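Local coordinates for isochorismatase family protein family (Burkholderia thailandensis, PDB 3TXY), which is of unknown function but has the isochorismatase family fold, whose members are generally assigned as hydrolases, a role not established for this protein, at residues A[118-121]-A[122-126]; A[36-39]-A[40-44]. All blocks are in the same frame, centred on the assembly; numbering follows the deposited sequence. Where two conformers were deposited one is given.

Contact 1 of 2, residues A[118-121]-A[122-126]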
ATOM      1  N   ASP A 118      -9.093  12.274   1.783  1.00 10.19           N
ATOM      2  CA  ASP A 118     -10.291  11.588   2.252  1.00 10.45           C
ATOM      3  C   ASP A 118     -11.379  12.595   2.651  1.00 10.78           C
ATOM      4  O   ASP A 118     -12.555  12.419   2.331  1.00 10.94           O
ATOM      5  CB  ASP A 118      -9.975  10.641   3.384  1.00 10.44           C
ATOM      6  CG  ASP A 118     -11.145   9.770   3.727  1.00 10.88           C
ATOM      7  OD1 ASP A 118     -11.506   8.907   2.894  1.00 10.83           O
ATOM      8  OD2 ASP A 118     -11.741  10.005   4.807  1.00 11.67           O
ATOM      9  N   VAL A 119     -10.983  13.647   3.362  1.00 10.52           N
ATOM     10  CA  VAL A 119     -11.912  14.735   3.695  1.00 10.85           C
ATOM     11  C   VAL A 119     -12.629  15.294   2.431  1.00 10.80           C
ATOM     12  O   VAL A 119     -13.857  15.518   2.417  1.00 10.85           O
ATOM     13  CB  VAL A 119     -11.178  15.866   4.468  1.00 11.09           C
ATOM     14  CG1 VAL A 119     -11.928  17.202   4.339  1.00 11.41           C
ATOM     15  CG2 VAL A 119     -11.009  15.480   5.933  1.00 11.37           C
ATOM     16  N   GLN A 120     -11.861  15.521   1.363  1.00 10.88           N
ATOM     17  CA  GLN A 120     -12.432  16.075   0.120  1.00 11.06           C
ATOM     18  C   GLN A 120     -13.401  15.081  -0.503  1.00 11.00           C
ATOM     19  O   GLN A 120     -14.499  15.437  -0.912  1.00 11.37           O
ATOM     20  CB  GLN A 120     -11.317  16.403  -0.903  1.00 11.07           C
ATOM     21  CG  GLN A 120     -10.397  17.558  -0.501  1.00 11.46           C
ATOM     22  CD  GLN A 120     -11.022  18.932  -0.640  1.00 12.09           C
ATOM     23  OE1 GLN A 120     -12.133  19.083  -1.134  1.00 12.73           O
ATOM     24  NE2 GLN A 120     -10.289  19.963  -0.195  1.00 12.65           N
ATOM     25  N   LEU A 121     -12.990  13.821  -0.570  1.00 10.84           N
ATOM     26  CA  LEU A 121     -13.867  12.776  -1.113  1.00 11.06           C
ATOM     27  C   LEU A 121     -15.158  12.619  -0.317  1.00 11.58           C
ATOM     28  O   LEU A 121     -16.252  12.658  -0.884  1.00 11.70           O
ATOM     29  CB  LEU A 121     -13.150  11.422  -1.219  1.00 10.86           C
ATOM     30  CG  LEU A 121     -11.949  11.425  -2.175  1.00 10.56           C
ATOM     31  CD1 LEU A 121     -11.067  10.195  -2.001  1.00 10.38           C
ATOM     32  CD2 LEU A 121     -12.389  11.542  -3.626  1.00 10.74           C
ATOM     33  N   ARG A 122     -15.039  12.459   0.999  1.00 12.01           N
ATOM     34  CA  ARG A 122     -16.210  12.246   1.865  0.50 12.52           C
ATOM     35  C   ARG A 122     -17.193  13.405   1.763  1.00 12.69           C
ATOM     36  O   ARG A 122     -18.400  13.207   1.558  1.00 12.98           O
ATOM     37  CB  ARG A 122     -15.792  12.099   3.333  0.50 12.96           C
ATOM     38  CG  ARG A 122     -14.875  10.930   3.647  0.50 13.17           C
ATOM     39  CD  ARG A 122     -15.602   9.863   4.462  0.50 13.93           C
ATOM     40  NE  ARG A 122     -15.443   9.911   5.921  0.50 14.40           N
ATOM     41  CZ  ARG A 122     -14.606   9.110   6.588  0.50 14.70           C
ATOM     42  NH1 ARG A 122     -13.801   8.297   5.924  0.50 14.81           N
ATOM     43  NH2 ARG A 122     -14.528   9.139   7.911  0.50 15.08           N
ATOM     44  N   ARG A 123     -16.669  14.612   1.910  1.00 12.40           N
ATOM     45  CA  ARG A 123     -17.518  15.784   1.947  1.00 12.75           C
ATOM     46  C   ARG A 123     -18.170  16.122   0.622  1.00 13.09           C
ATOM     47  O   ARG A 123     -19.160  16.872   0.579  1.00 14.20           O
ATOM     48  CB  ARG A 123     -16.747  16.943   2.540  1.00 12.46           C
ATOM     49  CG  ARG A 123     -16.434  16.639   3.989  1.00 12.24           C
ATOM     50  CD  ARG A 123     -15.743  17.782   4.678  1.00 12.20           C
ATOM     51  NE  ARG A 123     -15.146  17.370   5.948  1.00 12.05           N
ATOM     52  CZ  ARG A 123     -14.443  18.183   6.728  1.00 12.17           C
ATOM     53  NH1 ARG A 123     -14.307  19.468   6.387  1.00 12.36           N
ATOM     54  NH2 ARG A 123     -13.925  17.732   7.874  1.00 12.17           N
ATOM     55  N   ARG A 124     -17.638  15.559  -0.452  1.00 12.91           N
ATOM     56  CA  ARG A 124     -18.169  15.745  -1.795  1.00 13.39           C
ATOM     57  C   ARG A 124     -19.064  14.563  -2.196  1.00 13.43           C
ATOM     58  O   ARG A 124     -19.511  14.474  -3.333  1.00 14.00           O
ATOM     59  CB  ARG A 124     -16.993  15.936  -2.749  1.00 13.18           C
ATOM     60  CG  ARG A 124     -16.282  17.249  -2.516  1.00 13.46           C
ATOM     61  CD  ARG A 124     -15.004  17.384  -3.334  1.00 13.42           C
ATOM     62  NE  ARG A 124     -14.234  18.547  -2.923  1.00 13.81           N
ATOM     63  CZ  ARG A 124     -14.393  19.782  -3.402  1.00 14.40           C
ATOM     64  NH1 ARG A 124     -15.295  20.047  -4.331  1.00 15.09           N
ATOM     65  NH2 ARG A 124     -13.632  20.768  -2.952  1.00 14.91           N
ATOM     66  N   GLY A 125     -19.285  13.647  -1.252  1.00 13.28           N
ATOM     67  CA  GLY A 125     -20.161  12.500  -1.441  1.00 13.60           C
ATOM     68  C   GLY A 125     -19.625  11.447  -2.391  1.00 13.41           C
ATOM     69  O   GLY A 125     -20.395  10.740  -3.002  1.00 13.83           O
ATOM     70  N   ILE A 126     -18.298  11.344  -2.515  1.00 12.82           N
ATOM     71  CA  ILE A 126     -17.686  10.484  -3.535  1.00 12.57           C
ATOM     72  C   ILE A 126     -17.508   9.041  -3.055  1.00 12.57           C
ATOM     73  O   ILE A 126     -16.989   8.797  -1.959  1.00 12.60           O
ATOM     74  CB  ILE A 126     -16.314  11.036  -3.960  1.00 11.99           C
ATOM     75  CG1 ILE A 126     -16.467  12.444  -4.562  1.00 12.16           C
ATOM     76  CG2 ILE A 126     -15.619  10.078  -4.920  1.00 11.83           C
ATOM     77  CD1 ILE A 126     -17.389  12.542  -5.770  1.00 12.60           C
TER

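Contact 2 of 2, residues A[36-39]-A[40-44]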
ATOM      1  N   GLY A  36       4.440  12.881 -20.551  1.00 15.19           N
ATOM      2  CA  GLY A  36       3.611  13.756 -21.393  1.00 15.65           C
ATOM      3  C   GLY A  36       2.292  13.122 -21.800  1.00 16.06           C
ATOM      4  O   GLY A  36       1.243  13.767 -21.756  1.00 16.20           O
ATOM      5  N   ASP A  37       2.329  11.849 -22.174  1.00 16.13           N
ATOM      6  CA  ASP A  37       1.101  11.129 -22.524  1.00 16.38           C
ATOM      7  C   ASP A  37       0.201  10.936 -21.317  1.00 15.07           C
ATOM      8  O   ASP A  37      -1.026  10.999 -21.440  1.00 14.97           O
ATOM      9  CB  ASP A  37       1.405   9.751 -23.112  1.00 17.39           C
ATOM     10  CG  ASP A  37       2.069   9.814 -24.479  1.00 18.91           C
ATOM     11  OD1 ASP A  37       2.060  10.878 -25.139  1.00 20.28           O
ATOM     12  OD2 ASP A  37       2.614   8.762 -24.886  1.00 20.46           O
ATOM     13  N   VAL A  38       0.796  10.682 -20.152  1.00 13.97           N
ATOM     14  CA  VAL A  38      -0.000  10.522 -18.937  1.00 13.27           C
ATOM     15  C   VAL A  38      -0.691  11.838 -18.609  1.00 13.15           C
ATOM     16  O   VAL A  38      -1.866  11.861 -18.269  1.00 13.14           O
ATOM     17  CB  VAL A  38       0.852  10.064 -17.738  1.00 12.82           C
ATOM     18  CG1 VAL A  38       0.029  10.079 -16.469  1.00 12.44           C
ATOM     19  CG2 VAL A  38       1.448   8.691 -18.010  1.00 12.62           C
ATOM     20  N   VAL A  39       0.050  12.935 -18.728  1.00 13.14           N
ATOM     21  CA  VAL A  39      -0.505  14.275 -18.543  1.00 13.34           C
ATOM     22  C   VAL A  39      -1.645  14.529 -19.532  1.00 13.58           C
ATOM     23  O   VAL A  39      -2.725  14.955 -19.139  1.00 13.14           O
ATOM     24  CB  VAL A  39       0.584  15.371 -18.663  1.00 13.60           C
ATOM     25  CG1 VAL A  39      -0.049  16.771 -18.701  1.00 13.87           C
ATOM     26  CG2 VAL A  39       1.571  15.264 -17.505  1.00 13.45           C
ATOM     27  N   ALA A  40      -1.421  14.225 -20.807  1.00 14.28           N
ATOM     28  CA  ALA A  40      -2.436  14.500 -21.845  1.00 14.95           C
ATOM     29  C   ALA A  40      -3.711  13.713 -21.596  1.00 15.20           C
ATOM     30  O   ALA A  40      -4.816  14.244 -21.674  1.00 15.26           O
ATOM     31  CB  ALA A  40      -1.892  14.161 -23.222  1.00 15.66           C
ATOM     32  N   LYS A  41      -3.544  12.429 -21.293  1.00 15.35           N
ATOM     33  CA  LYS A  41      -4.687  11.545 -21.064  1.00 15.78           C
ATOM     34  C   LYS A  41      -5.491  12.008 -19.871  1.00 14.97           C
ATOM     35  O   LYS A  41      -6.729  11.968 -19.866  1.00 14.78           O
ATOM     36  CB  LYS A  41      -4.172  10.158 -20.764  1.00 16.97           C
ATOM     37  CG  LYS A  41      -5.116   9.070 -21.136  1.00 18.37           C
ATOM     38  CD  LYS A  41      -4.917   8.730 -22.593  1.00 20.23           C
ATOM     39  CE  LYS A  41      -6.109   9.122 -23.405  1.00 21.24           C
ATOM     40  NZ  LYS A  41      -5.845   8.640 -24.791  1.00 22.93           N
ATOM     41  N   THR A  42      -4.776  12.439 -18.836  1.00 14.05           N
ATOM     42  CA  THR A  42      -5.409  12.890 -17.605  1.00 13.57           C
ATOM     43  C   THR A  42      -6.226  14.164 -17.860  1.00 13.83           C
ATOM     44  O   THR A  42      -7.358  14.285 -17.385  1.00 13.54           O
ATOM     45  CB  THR A  42      -4.354  13.138 -16.510  1.00 13.27           C
ATOM     46  OG1 THR A  42      -3.718  11.885 -16.177  1.00 12.83           O
ATOM     47  CG2 THR A  42      -4.997  13.715 -15.266  1.00 13.05           C
ATOM     48  N   ALA A  43      -5.657  15.095 -18.618  1.00 14.11           N
ATOM     49  CA  ALA A  43      -6.375  16.313 -18.979  1.00 14.64           C
ATOM     50  C   ALA A  43      -7.674  15.997 -19.737  1.00 15.14           C
ATOM     51  O   ALA A  43      -8.718  16.572 -19.439  1.00 15.20           O
ATOM     52  CB  ALA A  43      -5.483  17.241 -19.790  1.00 15.16           C
ATOM     53  N   GLU A  44      -7.611  15.061 -20.678  1.00 15.42           N
ATOM     54  CA  GLU A  44      -8.788  14.648 -21.449  1.00 16.39           C
ATOM     55  C   GLU A  44      -9.861  14.095 -20.541  1.00 15.63           C
ATOM     56  O   GLU A  44     -11.037  14.415 -20.681  1.00 15.46           O
ATOM     57  CB  GLU A  44      -8.436  13.573 -22.485  1.00 17.49           C
ATOM     58  CG  GLU A  44      -7.615  14.033 -23.682  1.00 18.97           C
ATOM     59  CD  GLU A  44      -7.092  12.849 -24.494  1.00 20.30           C
ATOM     60  OE1 GLU A  44      -7.826  11.836 -24.621  1.00 21.23           O
ATOM     61  OE2 GLU A  44      -5.932  12.912 -24.976  1.00 22.29           O
TER

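Contact 1 of 2, residues A[118-121]-A[122-126]
Gln-120 and Arg-124 run side by side, with amide and guanidinium 25° apart and nearly coplanar. Arg-124 takes hold side-on: NE (2.8 Å) and NH2 (2.9 Å) both donate to Gln-120 OE1, which lies in the guanidinium plane. A bend at chi2 (-75°) swings the amide to this partner, and a hydrogen bond from Gln-120 NE2 to Asp-116 further fixes its rotation. Arg-123 also lies alongside its neighbour one turn back, but here Val-119 CG1 sits over the centre of one guanidinium face, 3.6 Å from Arg-123 CZ. In one of two deposited conformers of Arg-122, its plane stands 86° from the Asp-118 carboxylate and OD2 lies over its face, 2.9 Å from NH1, a purely electrostatic salt bridge; Asp-118 OD1 bonds Tyr-152. Long charged arginines suit these exposed positions. A Schellman motif ends helix 117-123: Gly-125, at positive phi, donates to Arg-122 O, and Ile-126 N reaches back to Leu-121 O (2.9 Å). Arg-124 N also donates to Leu-121 O, from above the carbonyl plane on the opposite face, not on a lone pair. Apolar Leu-121 and Ile-126 suit the buried side, where CD2 meets CG2 at 3.8 Å and both rest on Ala-15 of strand 14-19.

Contact 2 of 2, residues A[36-39]-A[40-44]
With chi1 at -65°, Thr-42 holds OG1 opposite its own carbonyl carbon and beside its own nitrogen, which turns the hydroxyl back toward Val-38 one turn earlier. Val-38, at chi1 173°, carries CG1 on the side of its carbonyl, and the two side chains lie alongside each other with CG1 4.2 Å from Thr-42 OG1. The hydroxyl donates to Val-38 O at 2.8 Å, its oxygen tilted 32° from the carbonyl plane. Thr-42 N bonds to the same carbonyl oxygen at 3.0 Å from the opposite face of that plane, so two donors of one residue grip one acceptor. Threonine suits a buried helical position because its hydroxyl can be satisfied by the preceding turn; here OG1 is also hydrogen-bonded to Thr-132 OG1, on strand 128-134. The segment belongs to helix 35-51, which packs on the parallel sheet of this alpha/beta fold. Val-38 and Thr-42 both press on Leu-21, an apolar contact that suits the branched valine to this buried side. The same i to i+4 backbone pattern links Gly-36, Asp-37 and Val-39 to Ala-40, Lys-41 and Ala-43, and the small Ala-40 suits the solvent-facing side. The side chain of Lys-41 touches Asp-159 and Ala-160 of strand 153-162, and its ammonium forms a long salt bridge, 3.8 Å from NZ to Glu-44 OE1.

How the contacts relate
The two contacts belong to different helices of one domain and do not touch: their centres lie 24 Å apart and their nearest atoms about 14 Å. Both connect to the central parallel sheet, where strands 14-19 and 128-134 are neighbours: contact 1 reaches strand 14-19, contact 2 strand 128-134. Along the chain contact 2 comes first, on a helix that continues past it to residue 51, while contact 1 takes in the end of a short helix and the turn that precedes strand 128-134. Neither contact is touched by the other chain of the dimeric assembly.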